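Local coordinates for penicillin binding protein 2X (Streptococcus thermophilus, PDB 5U47), which probably acts as a transpeptidase that cross-links the peptides of neighbouring glycan strands in septal peptidoglycan, and binds penicillin, at residues A[102-107]-A[200-205]; A[384-389]-A[415-420]; A[421-426]-A[542-547]. The protein carries 1 engineered substitution. All blocks are in the same frame, centred on the assembly; numbering follows the deposited sequence. Where two conformers were deposited one is given.

Interaction 1: A[102-107]-A[200-205]; sequences AYQVSF and NTLLGT
A side-chain amide bonded to the backbone of a turn joins Gln104, on the short strand 104-105, to Leu203, in the loop between strands 189-192 and 207-210, with an apolar touch between Tyr103 and Leu202 beside it; the partly buried site is centred about 43 Å from the centre of the chain. The evidence for a paired amide is twofold. Leu203 N donates to Gln104 OE1 at 2.8 Å, arriving in the carbonyl plane on a lone pair, and Gln104 NE2 returns a bond to Leu203 O at 2.6 Å, straighter (158°) and close to the plane of its own amide. The donor and acceptor ends each have a distinct partner on Leu203, which supports the assignment of O and N and restrains rotation of the amide. The Gln104 side chain spans the gap with CG anti to its own backbone N (chi1 -172°) and extended beyond. In the family's dimerisation domain, strand 104-105 runs antiparallel to strand 42-55, whereas Leu203 occupies the second position of a type II turn from Leu202 to Thr205. Gly204 follows with positive phi, and its N is bonded to Glu137 OE1. Across the turn, Thr205 OG1 donates to Leu202 O at 2.8 Å, the donor sitting above the carbonyl plane. Leu202 crosses Tyr103 at roughly a right angle: Leu202 CD2 lies 3.5 Å from Tyr103 CD1, and Leu202 CD1 lies 3.6 Å from Tyr103 CE1.

Interaction 2: A[384-389]-A[415-420]; sequences TRFGMV and TQVQML
Val417, in the first turn of helix 416-427, meets both Thr384 and Phe386 of segment 384-389, part of the loop between helix 368-377 and strand 395-396, and its side chain divides the work between its two branches. From CB, which points toward the loop, CG1 takes the place between the backbone N and the carbonyl carbon (chi1 69°), while CG2 stands anti to N. CG1 faces Thr384 tip to tip: its nearest partner is Thr384 CG2 at 3.9 Å, with Thr384 OG1 at 4.0 Å. The hydroxyl itself is hydrogen-bonded to Glu391 OE2; its touch with CG1 is van der Waals. Val417 CG2 lies over one face of the Phe386 ring, 4.0 Å from its centroid and 17° off the normal, which qualifies as a CH-pi contact; the offset toward the rim makes Phe386 CE2 the nearest ring atom, 3.8 Å from Val417 CG2. Phe437 adds an edge-to-face contact to the same ring. The helix bearing Val417 belongs to the transpeptidase domain and starts with a capping box: Gln418 N donates to Thr415 OG1 at 3.2 Å, and Thr415 N donates to Gln418 OE1 at 3.0 Å, from 24° outside the carbonyl plane. The other end of that amide, Gln418 NE2, is bonded to the carbonyl oxygens of Ile382 and Ser393, so one glutamine side chain completes the capping box and ties the helix to both flanks of segment 384-389. Gln418 CG also lies 4.3 Å from Thr384 CG2.

Interaction 3: A[421-426]-A[542-547]; sequences RAFTAI and IMYVTV
Phe423, Ile542 and Tyr544 carry most of this buried contact, in which helix 416-427 packs on the antiparallel five-stranded sheet of the penicillin-binding transpeptidase fold. Strand 541-548 is the middle strand of that sheet, bonded through its backbone to strands 245-252 and 526-534. The axes of 421-426 and 542-547 approach to 9.9 Å, and their chain directions make an angle of 143°, nearer antiparallel than perpendicular. Alternation along the strand decides who takes part: Ile542 and Tyr544 direct their CB atoms toward the helix, whereas Met543 between them turns to the other side of the sheet.

Phe423 has the largest share of buried surface. Its ring edge meets the face of Tyr544 in a T-shaped pair: the centroids are 5.4 Å apart and the planes meet at 69°. Phe423 CE2 lies over the tyrosine face, nearest to Tyr544 CD1 at 3.7 Å, and is displaced from the ring centre toward its rim. With Tyr544 CB pointing to the helix and CG anti to the backbone N (chi1 180°), the ring stands with one face to Phe423 and the other to Thr546; its hydroxyl is hydrogen-bonded to Tyr291 OH. Phe423 also touches Val531 of the neighbouring strand 526-534, and Met300 of helix 297-308.

Ile542 packs on the backbone and CB side of Phe423 and on Thr424. Its CG2 lies 4.3 Å from Phe423 CB, while Ile542 CD1 extends to the helix backbone, 4.1 Å from Thr424 CA and equally far from Phe423 O. Thr424 OG1 donates to Arg421 O at 2.6 Å within the helix and is also hydrogen-bonded to Leu433 N. The tyrosine ring is sandwiched: opposite Phe423, Thr546 CG2 sits 3.7 Å above the plane of the Tyr544 ring.

Interactions 2 and 3 share helix 416-427, with centres 12 Å apart, and they touch: interaction 2 uses Val417 and Gln418 against the loop, interaction 3 uses Phe423 and Thr424 against the strand. Tyr544 bridges them, its ring and CB packing against Gln416 CG (3.7 Å from Tyr544 CD2) and Leu420 CD2 (3.8 Å from Tyr544 CB), while Thr384 CA lies 3.5 Å from Arg421 NH2. Phe423 lies near, without touching, residues of an SxxK pattern that includes Ser295 and Lys298, probably the active site as in related transpeptidases. Interaction 1 stands apart in the dimerisation-domain range, its nearest atoms about 31 Å from interaction 2 and about 46 Å from interaction 3.

Interaction 1: A[102-107]-A[200-205]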
ATOM      1  N   ALA A 102     -39.879  29.344 -14.060  1.00 70.79           N
ATOM      2  CA  ALA A 102     -39.065  28.124 -14.039  1.00 67.19           C
ATOM      3  C   ALA A 102     -39.272  27.260 -15.281  1.00 64.73           C
ATOM      4  O   ALA A 102     -40.384  27.188 -15.828  1.00 64.90           O
ATOM      5  CB  ALA A 102     -39.378  27.313 -12.793  1.00 67.49           C
ATOM      6  N   TYR A 103     -38.195  26.601 -15.712  1.00 59.70           N
ATOM      7  CA  TYR A 103     -38.242  25.723 -16.871  1.00 56.61           C
ATOM      8  C   TYR A 103     -38.407  24.301 -16.339  1.00 53.48           C
ATOM      9  O   TYR A 103     -39.405  23.618 -16.623  1.00 51.49           O
ATOM     10  CB  TYR A 103     -36.970  25.862 -17.727  1.00 57.25           C
ATOM     11  CG  TYR A 103     -37.175  25.459 -19.181  1.00 58.66           C
ATOM     12  CD1 TYR A 103     -37.346  24.122 -19.542  1.00 58.45           C
ATOM     13  CD2 TYR A 103     -37.203  26.425 -20.199  1.00 61.51           C
ATOM     14  CE1 TYR A 103     -37.541  23.754 -20.875  1.00 59.15           C
ATOM     15  CE2 TYR A 103     -37.398  26.067 -21.533  1.00 60.88           C
ATOM     16  CZ  TYR A 103     -37.568  24.728 -21.870  1.00 60.25           C
ATOM     17  OH  TYR A 103     -37.760  24.346 -23.187  1.00 61.12           O
ATOM     18  N   GLN A 104     -37.431  23.887 -15.538  1.00 49.34           N
ATOM     19  CA  GLN A 104     -37.418  22.585 -14.915  1.00 48.38           C
ATOM     20  C   GLN A 104     -37.221  22.796 -13.427  1.00 47.89           C
ATOM     21  O   GLN A 104     -36.355  23.571 -13.021  1.00 46.55           O
ATOM     22  CB  GLN A 104     -36.260  21.750 -15.476  1.00 46.54           C
ATOM     23  CG  GLN A 104     -36.257  20.297 -15.035  1.00 45.61           C
ATOM     24  CD  GLN A 104     -35.124  19.500 -15.674  1.00 44.33           C
ATOM     25  OE1 GLN A 104     -33.974  19.938 -15.679  1.00 43.18           O
ATOM     26  NE2 GLN A 104     -35.445  18.319 -16.199  1.00 43.03           N
ATOM     27  N   VAL A 105     -38.009  22.092 -12.623  1.00 48.70           N
ATOM     28  CA  VAL A 105     -37.917  22.209 -11.176  1.00 50.92           C
ATOM     29  C   VAL A 105     -37.570  20.867 -10.527  1.00 50.68           C
ATOM     30  O   VAL A 105     -37.818  19.794 -11.103  1.00 48.57           O
ATOM     31  CB  VAL A 105     -39.227  22.765 -10.574  1.00 53.51           C
ATOM     32  CG1 VAL A 105     -39.621  24.055 -11.291  1.00 55.04           C
ATOM     33  CG2 VAL A 105     -40.362  21.741 -10.662  1.00 55.04           C
ATOM     34  N   SER A 106     -36.994  20.948  -9.331  1.00 50.58           N
ATOM     35  CA  SER A 106     -36.618  19.779  -8.541  1.00 50.59           C
ATOM     36  C   SER A 106     -37.543  19.689  -7.320  1.00 50.37           C
ATOM     37  O   SER A 106     -38.475  20.484  -7.188  1.00 52.40           O
ATOM     38  CB  SER A 106     -35.140  19.857  -8.148  1.00 51.70           C
ATOM     39  OG  SER A 106     -34.869  21.040  -7.424  1.00 56.08           O
ATOM     40  N   PHE A 107     -37.290  18.734  -6.431  1.00 47.97           N
ATOM     41  CA  PHE A 107     -38.177  18.502  -5.294  1.00 49.51           C
ATOM     42  C   PHE A 107     -37.459  18.278  -3.960  1.00 50.26           C
ATOM     43  O   PHE A 107     -37.942  17.525  -3.107  1.00 50.25           O
ATOM     44  CB  PHE A 107     -39.119  17.330  -5.634  1.00 49.25           C
ATOM     45  CG  PHE A 107     -40.037  17.616  -6.794  1.00 49.20           C
ATOM     46  CD1 PHE A 107     -39.638  17.353  -8.105  1.00 49.02           C
ATOM     47  CD2 PHE A 107     -41.289  18.170  -6.582  1.00 49.84           C
ATOM     48  CE1 PHE A 107     -40.479  17.636  -9.172  1.00 49.85           C
ATOM     49  CE2 PHE A 107     -42.129  18.455  -7.645  1.00 50.76           C
ATOM     50  CZ  PHE A 107     -41.729  18.186  -8.942  1.00 50.00           C
ATOM     51  N   ASN A 200     -28.863  26.866 -20.378  1.00 72.41           N
ATOM     52  CA  ASN A 200     -28.742  26.009 -19.189  1.00 69.38           C
ATOM     53  C   ASN A 200     -29.210  24.582 -19.465  1.00 64.61           C
ATOM     54  O   ASN A 200     -30.255  24.371 -20.075  1.00 63.00           O
ATOM     55  CB  ASN A 200     -29.555  26.580 -18.027  1.00 72.53           C
ATOM     56  CG  ASN A 200     -29.150  27.997 -17.669  1.00 77.35           C
ATOM     57  OD1 ASN A 200     -27.965  28.317 -17.595  1.00 80.79           O
ATOM     58  ND2 ASN A 200     -30.139  28.852 -17.427  1.00 80.78           N
ATOM     59  N   THR A 201     -28.439  23.612 -18.979  1.00 59.16           N
ATOM     60  CA  THR A 201     -28.730  22.194 -19.184  1.00 55.84           C
ATOM     61  C   THR A 201     -29.993  21.709 -18.461  1.00 53.26           C
ATOM     62  O   THR A 201     -30.151  21.949 -17.271  1.00 54.70           O
ATOM     63  CB  THR A 201     -27.543  21.337 -18.684  1.00 55.23           C
ATOM     64  OG1 THR A 201     -26.351  21.746 -19.356  1.00 56.77           O
ATOM     65  CG2 THR A 201     -27.771  19.861 -18.948  1.00 54.49           C
ATOM     66  N   LEU A 202     -30.882  21.032 -19.194  1.00 51.66           N
ATOM     67  CA  LEU A 202     -32.095  20.433 -18.632  1.00 50.44           C
ATOM     68  C   LEU A 202     -31.700  19.023 -18.227  1.00 48.44           C
ATOM     69  O   LEU A 202     -31.290  18.235 -19.070  1.00 48.01           O
ATOM     70  CB  LEU A 202     -33.224  20.377 -19.661  1.00 51.30           C
ATOM     71  CG  LEU A 202     -33.696  21.707 -20.259  1.00 54.09           C
ATOM     72  CD1 LEU A 202     -34.817  21.471 -21.259  1.00 54.42           C
ATOM     73  CD2 LEU A 202     -34.155  22.664 -19.165  1.00 56.07           C
ATOM     74  N   LEU A 203     -31.811  18.705 -16.942  1.00 47.20           N
ATOM     75  CA  LEU A 203     -31.389  17.398 -16.448  1.00 45.40           C
ATOM     76  C   LEU A 203     -32.413  16.284 -16.705  1.00 44.50           C
ATOM     77  O   LEU A 203     -33.629  16.523 -16.758  1.00 42.92           O
ATOM     78  CB  LEU A 203     -31.022  17.492 -14.965  1.00 46.62           C
ATOM     79  CG  LEU A 203     -29.851  18.440 -14.651  1.00 47.55           C
ATOM     80  CD1 LEU A 203     -29.707  18.650 -13.152  1.00 48.42           C
ATOM     81  CD2 LEU A 203     -28.541  17.943 -15.253  1.00 47.93           C
ATOM     82  N   GLY A 204     -31.885  15.072 -16.904  1.00 42.12           N
ATOM     83  CA  GLY A 204     -32.695  13.881 -17.156  1.00 42.66           C
ATOM     84  C   GLY A 204     -33.177  13.673 -18.585  1.00 45.10           C
ATOM     85  O   GLY A 204     -33.794  12.652 -18.878  1.00 45.63           O
ATOM     86  N   THR A 205     -32.853  14.612 -19.475  1.00 45.95           N
ATOM     87  CA  THR A 205     -33.301  14.585 -20.874  1.00 48.81           C
ATOM     88  C   THR A 205     -32.325  13.981 -21.885  1.00 49.62           C
ATOM     89  O   THR A 205     -32.674  13.840 -23.055  1.00 50.02           O
ATOM     90  CB  THR A 205     -33.572  16.030 -21.354  1.00 49.90           C
ATOM     91  OG1 THR A 205     -32.373  16.821 -21.211  1.00 51.21           O
ATOM     92  CG2 THR A 205     -34.695  16.642 -20.566  1.00 50.41           C
TER

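Interaction 2: A[384-389]-A[415-420]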
ATOM      1  N   THR A 384      10.348   2.132  -2.607  1.00 24.27           N
ATOM      2  CA  THR A 384       9.990   0.833  -3.179  1.00 23.32           C
ATOM      3  C   THR A 384       9.369   0.982  -4.583  1.00 23.28           C
ATOM      4  O   THR A 384       9.529   0.106  -5.438  1.00 24.05           O
ATOM      5  CB  THR A 384       9.016   0.053  -2.267  1.00 23.33           C
ATOM      6  OG1 THR A 384       7.712   0.672  -2.253  1.00 22.65           O
ATOM      7  CG2 THR A 384       9.565  -0.045  -0.837  1.00 23.50           C
ATOM      8  N   ARG A 385       8.686   2.099  -4.814  1.00 22.90           N
ATOM      9  CA  ARG A 385       7.952   2.344  -6.064  1.00 23.49           C
ATOM     10  C   ARG A 385       6.972   1.187  -6.287  1.00 22.49           C
ATOM     11  O   ARG A 385       6.777   0.733  -7.405  1.00 22.26           O
ATOM     12  CB  ARG A 385       8.902   2.496  -7.242  1.00 24.81           C
ATOM     13  CG  ARG A 385      10.044   3.441  -6.942  1.00 26.45           C
ATOM     14  CD  ARG A 385      10.788   3.801  -8.192  1.00 27.50           C
ATOM     15  NE  ARG A 385      11.927   4.673  -7.904  1.00 29.30           N
ATOM     16  CZ  ARG A 385      13.210   4.315  -7.870  1.00 30.99           C
ATOM     17  NH1 ARG A 385      13.601   3.071  -8.145  1.00 30.91           N
ATOM     18  NH2 ARG A 385      14.122   5.236  -7.596  1.00 33.93           N
ATOM     19  N   PHE A 386       6.320   0.763  -5.199  1.00 21.46           N
ATOM     20  CA  PHE A 386       5.449  -0.392  -5.239  1.00 21.08           C
ATOM     21  C   PHE A 386       4.067  -0.165  -5.852  1.00 21.80           C
ATOM     22  O   PHE A 386       3.336  -1.133  -6.038  1.00 22.41           O
ATOM     23  CB  PHE A 386       5.385  -1.130  -3.882  1.00 19.96           C
ATOM     24  CG  PHE A 386       4.504  -0.517  -2.838  1.00 20.76           C
ATOM     25  CD1 PHE A 386       4.448   0.848  -2.617  1.00 20.33           C
ATOM     26  CD2 PHE A 386       3.812  -1.363  -1.945  1.00 20.76           C
ATOM     27  CE1 PHE A 386       3.684   1.361  -1.595  1.00 20.25           C
ATOM     28  CE2 PHE A 386       3.034  -0.848  -0.933  1.00 19.58           C
ATOM     29  CZ  PHE A 386       2.967   0.524  -0.767  1.00 20.61           C
ATOM     30  N   GLY A 387       3.734   1.081  -6.170  1.00 20.73           N
ATOM     31  CA  GLY A 387       2.503   1.393  -6.855  1.00 22.16           C
ATOM     32  C   GLY A 387       1.736   2.577  -6.334  1.00 22.68           C
ATOM     33  O   GLY A 387       0.864   3.076  -7.019  1.00 24.50           O
ATOM     34  N   MET A 388       2.044   3.027  -5.128  1.00 23.17           N
ATOM     35  CA  MET A 388       1.316   4.149  -4.564  1.00 25.85           C
ATOM     36  C   MET A 388       1.958   5.469  -4.944  1.00 28.82           C
ATOM     37  O   MET A 388       3.180   5.536  -5.127  1.00 30.92           O
ATOM     38  CB  MET A 388       1.293   4.073  -3.039  1.00 24.65           C
ATOM     39  CG  MET A 388       0.511   2.922  -2.471  1.00 26.59           C
ATOM     40  SD  MET A 388      -1.276   3.041  -2.737  1.00 27.29           S
ATOM     41  CE  MET A 388      -1.842   1.667  -1.737  1.00 27.42           C
ATOM     42  N   VAL A 389       1.148   6.515  -5.094  0.50 29.78           N
ATOM     43  CA  VAL A 389       1.696   7.847  -5.353  0.50 31.62           C
ATOM     44  C   VAL A 389       1.917   8.521  -4.001  0.50 31.97           C
ATOM     45  O   VAL A 389       1.203   8.241  -3.035  0.50 31.63           O
ATOM     46  CB  VAL A 389       0.801   8.701  -6.272  0.50 33.80           C
ATOM     47  CG1 VAL A 389       0.618   8.000  -7.616  0.50 34.63           C
ATOM     48  CG2 VAL A 389      -0.535   9.000  -5.619  0.50 34.06           C
ATOM     49  N   THR A 415      10.608   4.223   5.750  1.00 22.93           N
ATOM     50  CA  THR A 415       9.169   4.126   5.699  1.00 22.40           C
ATOM     51  C   THR A 415       8.855   2.694   6.109  1.00 22.50           C
ATOM     52  O   THR A 415       9.721   1.804   6.058  1.00 21.70           O
ATOM     53  CB  THR A 415       8.590   4.335   4.288  1.00 22.84           C
ATOM     54  OG1 THR A 415       9.145   3.360   3.403  1.00 21.56           O
ATOM     55  CG2 THR A 415       8.929   5.696   3.790  1.00 24.24           C
ATOM     56  N   GLN A 416       7.610   2.462   6.508  1.00 22.59           N
ATOM     57  CA  GLN A 416       7.179   1.128   6.911  1.00 21.81           C
ATOM     58  C   GLN A 416       7.385   0.143   5.773  1.00 22.44           C
ATOM     59  O   GLN A 416       7.855  -0.990   5.988  1.00 20.66           O
ATOM     60  CB  GLN A 416       5.692   1.123   7.329  1.00 22.82           C
ATOM     61  CG  GLN A 416       5.224  -0.304   7.657  1.00 23.98           C
ATOM     62  CD  GLN A 416       3.775  -0.462   8.031  1.00 24.37           C
ATOM     63  OE1 GLN A 416       3.319  -1.596   8.206  1.00 26.05           O
ATOM     64  NE2 GLN A 416       3.028   0.640   8.125  1.00 24.03           N
ATOM     65  N   VAL A 417       7.035   0.564   4.559  1.00 20.04           N
ATOM     66  CA  VAL A 417       7.152  -0.339   3.414  1.00 20.19           C
ATOM     67  C   VAL A 417       8.629  -0.695   3.105  1.00 20.28           C
ATOM     68  O   VAL A 417       8.897  -1.792   2.637  1.00 20.09           O
ATOM     69  CB  VAL A 417       6.337   0.150   2.211  1.00 20.31           C
ATOM     70  CG1 VAL A 417       6.957   1.416   1.612  1.00 20.78           C
ATOM     71  CG2 VAL A 417       6.169  -0.963   1.182  1.00 20.38           C
ATOM     72  N   GLN A 418       9.579   0.206   3.391  1.00 20.47           N
ATOM     73  CA  GLN A 418      11.018  -0.133   3.252  1.00 21.51           C
ATOM     74  C   GLN A 418      11.415  -1.224   4.261  1.00 22.13           C
ATOM     75  O   GLN A 418      12.164  -2.160   3.937  1.00 21.33           O
ATOM     76  CB  GLN A 418      11.897   1.097   3.415  1.00 20.96           C
ATOM     77  CG  GLN A 418      11.845   2.031   2.225  1.00 21.89           C
ATOM     78  CD  GLN A 418      12.647   3.287   2.438  1.00 23.53           C
ATOM     79  OE1 GLN A 418      12.656   3.847   3.540  1.00 25.02           O
ATOM     80  NE2 GLN A 418      13.299   3.764   1.375  1.00 23.07           N
ATOM     81  N   MET A 419      10.882  -1.124   5.482  1.00 21.90           N
ATOM     82  CA  MET A 419      11.147  -2.152   6.470  1.00 21.80           C
ATOM     83  C   MET A 419      10.559  -3.488   6.029  1.00 21.56           C
ATOM     84  O   MET A 419      11.208  -4.518   6.146  1.00 20.78           O
ATOM     85  CB  MET A 419      10.613  -1.757   7.854  1.00 23.12           C
ATOM     86  CG  MET A 419      11.325  -0.548   8.467  1.00 24.20           C
ATOM     87  SD  MET A 419      13.111  -0.768   8.669  1.00 26.76           S
ATOM     88  CE  MET A 419      13.197  -2.110   9.846  1.00 26.88           C
ATOM     89  N   LEU A 420       9.328  -3.474   5.524  1.00 21.81           N
ATOM     90  CA  LEU A 420       8.687  -4.711   5.066  1.00 22.20           C
ATOM     91  C   LEU A 420       9.504  -5.376   3.966  1.00 21.53           C
ATOM     92  O   LEU A 420       9.693  -6.588   3.980  1.00 20.82           O
ATOM     93  CB  LEU A 420       7.250  -4.450   4.581  1.00 21.32           C
ATOM     94  CG  LEU A 420       6.258  -3.930   5.653  1.00 22.11           C
ATOM     95  CD1 LEU A 420       4.908  -3.627   5.009  1.00 22.51           C
ATOM     96  CD2 LEU A 420       6.074  -4.940   6.784  1.00 22.09           C
TER

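Interaction 3: A[421-426]-A[542-547]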
ATOM      1  N   ARG A 421       9.959  -4.565   3.021  1.00 20.83           N
ATOM      2  CA  ARG A 421      10.766  -5.047   1.908  1.00 21.71           C
ATOM      3  C   ARG A 421      12.047  -5.736   2.437  1.00 21.18           C
ATOM      4  O   ARG A 421      12.391  -6.834   2.003  1.00 21.14           O
ATOM      5  CB  ARG A 421      11.128  -3.882   0.998  1.00 21.40           C
ATOM      6  CG  ARG A 421      12.033  -4.238  -0.160  1.00 22.40           C
ATOM      7  CD  ARG A 421      12.313  -3.034  -1.055  1.00 23.15           C
ATOM      8  NE  ARG A 421      12.947  -1.970  -0.300  1.00 24.23           N
ATOM      9  CZ  ARG A 421      13.254  -0.749  -0.757  1.00 24.80           C
ATOM     10  NH1 ARG A 421      13.803   0.122   0.068  1.00 26.28           N
ATOM     11  NH2 ARG A 421      13.020  -0.386  -2.001  1.00 25.75           N
ATOM     12  N   ALA A 422      12.711  -5.103   3.393  1.00 20.43           N
ATOM     13  CA  ALA A 422      13.943  -5.645   3.980  1.00 22.59           C
ATOM     14  C   ALA A 422      13.653  -6.945   4.712  1.00 24.30           C
ATOM     15  O   ALA A 422      14.419  -7.917   4.587  1.00 23.73           O
ATOM     16  CB  ALA A 422      14.575  -4.629   4.923  1.00 23.30           C
ATOM     17  N   PHE A 423      12.534  -6.970   5.458  1.00 23.05           N
ATOM     18  CA  PHE A 423      12.150  -8.176   6.189  1.00 22.60           C
ATOM     19  C   PHE A 423      11.908  -9.380   5.270  1.00 23.26           C
ATOM     20  O   PHE A 423      12.137 -10.527   5.686  1.00 22.00           O
ATOM     21  CB  PHE A 423      10.904  -7.968   7.065  1.00 23.31           C
ATOM     22  CG  PHE A 423      11.096  -7.009   8.225  1.00 23.87           C
ATOM     23  CD1 PHE A 423      12.252  -7.030   9.001  1.00 25.32           C
ATOM     24  CD2 PHE A 423      10.072  -6.153   8.595  1.00 24.33           C
ATOM     25  CE1 PHE A 423      12.401  -6.165  10.096  1.00 26.11           C
ATOM     26  CE2 PHE A 423      10.218  -5.288   9.680  1.00 24.59           C
ATOM     27  CZ  PHE A 423      11.385  -5.294  10.420  1.00 24.57           C
ATOM     28  N   THR A 424      11.471  -9.146   4.029  1.00 21.45           N
ATOM     29  CA  THR A 424      11.228 -10.277   3.145  1.00 21.68           C
ATOM     30  C   THR A 424      12.505 -11.080   2.867  1.00 21.83           C
ATOM     31  O   THR A 424      12.412 -12.275   2.653  1.00 22.89           O
ATOM     32  CB  THR A 424      10.570  -9.909   1.781  1.00 21.36           C
ATOM     33  OG1 THR A 424      11.428  -9.028   1.045  1.00 21.85           O
ATOM     34  CG2 THR A 424       9.251  -9.279   1.966  1.00 21.66           C
ATOM     35  N   ALA A 425      13.683 -10.436   2.849  1.00 22.22           N
ATOM     36  CA  ALA A 425      14.927 -11.155   2.581  1.00 23.16           C
ATOM     37  C   ALA A 425      15.245 -12.088   3.753  1.00 24.81           C
ATOM     38  O   ALA A 425      15.764 -13.173   3.578  1.00 24.70           O
ATOM     39  CB  ALA A 425      16.071 -10.191   2.340  1.00 24.23           C
ATOM     40  N   ILE A 426      14.892 -11.662   4.956  1.00 25.17           N
ATOM     41  CA  ILE A 426      15.099 -12.479   6.138  1.00 25.15           C
ATOM     42  C   ILE A 426      14.167 -13.692   6.110  1.00 26.40           C
ATOM     43  O   ILE A 426      14.606 -14.800   6.409  1.00 25.72           O
ATOM     44  CB  ILE A 426      14.861 -11.645   7.403  1.00 25.60           C
ATOM     45  CG1 ILE A 426      15.822 -10.447   7.448  1.00 25.94           C
ATOM     46  CG2 ILE A 426      14.983 -12.509   8.664  1.00 26.54           C
ATOM     47  CD1 ILE A 426      17.281 -10.802   7.607  1.00 27.80           C
ATOM     48  N   ILE A 542       4.755 -12.656   7.912  1.00 21.37           N
ATOM     49  CA  ILE A 542       5.529 -11.631   8.585  1.00 22.32           C
ATOM     50  C   ILE A 542       4.494 -10.621   9.092  1.00 21.65           C
ATOM     51  O   ILE A 542       3.543 -10.268   8.368  1.00 20.29           O
ATOM     52  CB  ILE A 542       6.441 -10.828   7.621  1.00 23.28           C
ATOM     53  CG1 ILE A 542       7.441 -11.733   6.906  1.00 24.57           C
ATOM     54  CG2 ILE A 542       7.205  -9.735   8.380  1.00 24.76           C
ATOM     55  CD1 ILE A 542       8.056 -11.069   5.676  1.00 26.07           C
ATOM     56  N   MET A 543       4.680 -10.156  10.315  1.00 21.00           N
ATOM     57  CA  MET A 543       3.835  -9.103  10.853  1.00 20.58           C
ATOM     58  C   MET A 543       4.722  -8.022  11.459  1.00 20.09           C
ATOM     59  O   MET A 543       5.707  -8.320  12.145  1.00 21.02           O
ATOM     60  CB  MET A 543       2.855  -9.651  11.876  1.00 21.48           C
ATOM     61  CG  MET A 543       1.851  -8.619  12.331  1.00 22.56           C
ATOM     62  SD  MET A 543       0.511  -9.371  13.269  1.00 23.56           S
ATOM     63  CE  MET A 543      -0.570  -7.955  13.391  1.00 23.36           C
ATOM     64  N   TYR A 544       4.372  -6.771  11.208  1.00 19.67           N
ATOM     65  CA  TYR A 544       5.129  -5.622  11.726  1.00 20.10           C
ATOM     66  C   TYR A 544       4.159  -4.657  12.367  1.00 19.76           C
ATOM     67  O   TYR A 544       3.179  -4.236  11.730  1.00 18.66           O
ATOM     68  CB  TYR A 544       5.896  -4.970  10.580  1.00 21.25           C
ATOM     69  CG  TYR A 544       6.735  -3.755  10.909  1.00 21.77           C
ATOM     70  CD1 TYR A 544       7.660  -3.773  11.947  1.00 22.28           C
ATOM     71  CD2 TYR A 544       6.709  -2.641  10.096  1.00 22.93           C
ATOM     72  CE1 TYR A 544       8.472  -2.679  12.209  1.00 23.21           C
ATOM     73  CE2 TYR A 544       7.513  -1.535  10.360  1.00 23.16           C
ATOM     74  CZ  TYR A 544       8.401  -1.564  11.407  1.00 23.11           C
ATOM     75  OH  TYR A 544       9.205  -0.469  11.669  1.00 24.13           O
ATOM     76  N   VAL A 545       4.437  -4.292  13.618  1.00 19.84           N
ATOM     77  CA  VAL A 545       3.571  -3.411  14.392  1.00 21.30           C
ATOM     78  C   VAL A 545       4.374  -2.284  14.988  1.00 22.27           C
ATOM     79  O   VAL A 545       5.497  -2.519  15.453  1.00 22.67           O
ATOM     80  CB  VAL A 545       2.881  -4.204  15.525  1.00 21.63           C
ATOM     81  CG1 VAL A 545       1.972  -3.309  16.358  1.00 22.32           C
ATOM     82  CG2 VAL A 545       2.095  -5.358  14.942  1.00 21.45           C
ATOM     83  N   THR A 546       3.812  -1.070  14.972  1.00 22.52           N
ATOM     84  CA  THR A 546       4.444   0.100  15.558  1.00 24.16           C
ATOM     85  C   THR A 546       3.398   0.914  16.329  1.00 24.84           C
ATOM     86  O   THR A 546       2.225   0.875  16.010  1.00 25.13           O
ATOM     87  CB  THR A 546       5.074   1.050  14.501  1.00 26.29           C
ATOM     88  OG1 THR A 546       4.047   1.805  13.831  1.00 27.26           O
ATOM     89  CG2 THR A 546       5.925   0.279  13.460  1.00 25.89           C
ATOM     90  N   VAL A 547       3.851   1.610  17.362  1.00 25.11           N
ATOM     91  CA  VAL A 547       3.042   2.527  18.142  1.00 25.81           C
ATOM     92  C   VAL A 547       3.982   3.650  18.597  1.00 27.20           C
ATOM     93  O   VAL A 547       5.075   3.388  19.137  1.00 26.50           O
ATOM     94  CB  VAL A 547       2.324   1.857  19.349  1.00 26.45           C
ATOM     95  CG1 VAL A 547       3.305   1.208  20.298  1.00 27.34           C
ATOM     96  CG2 VAL A 547       1.463   2.877  20.091  1.00 27.67           C
TER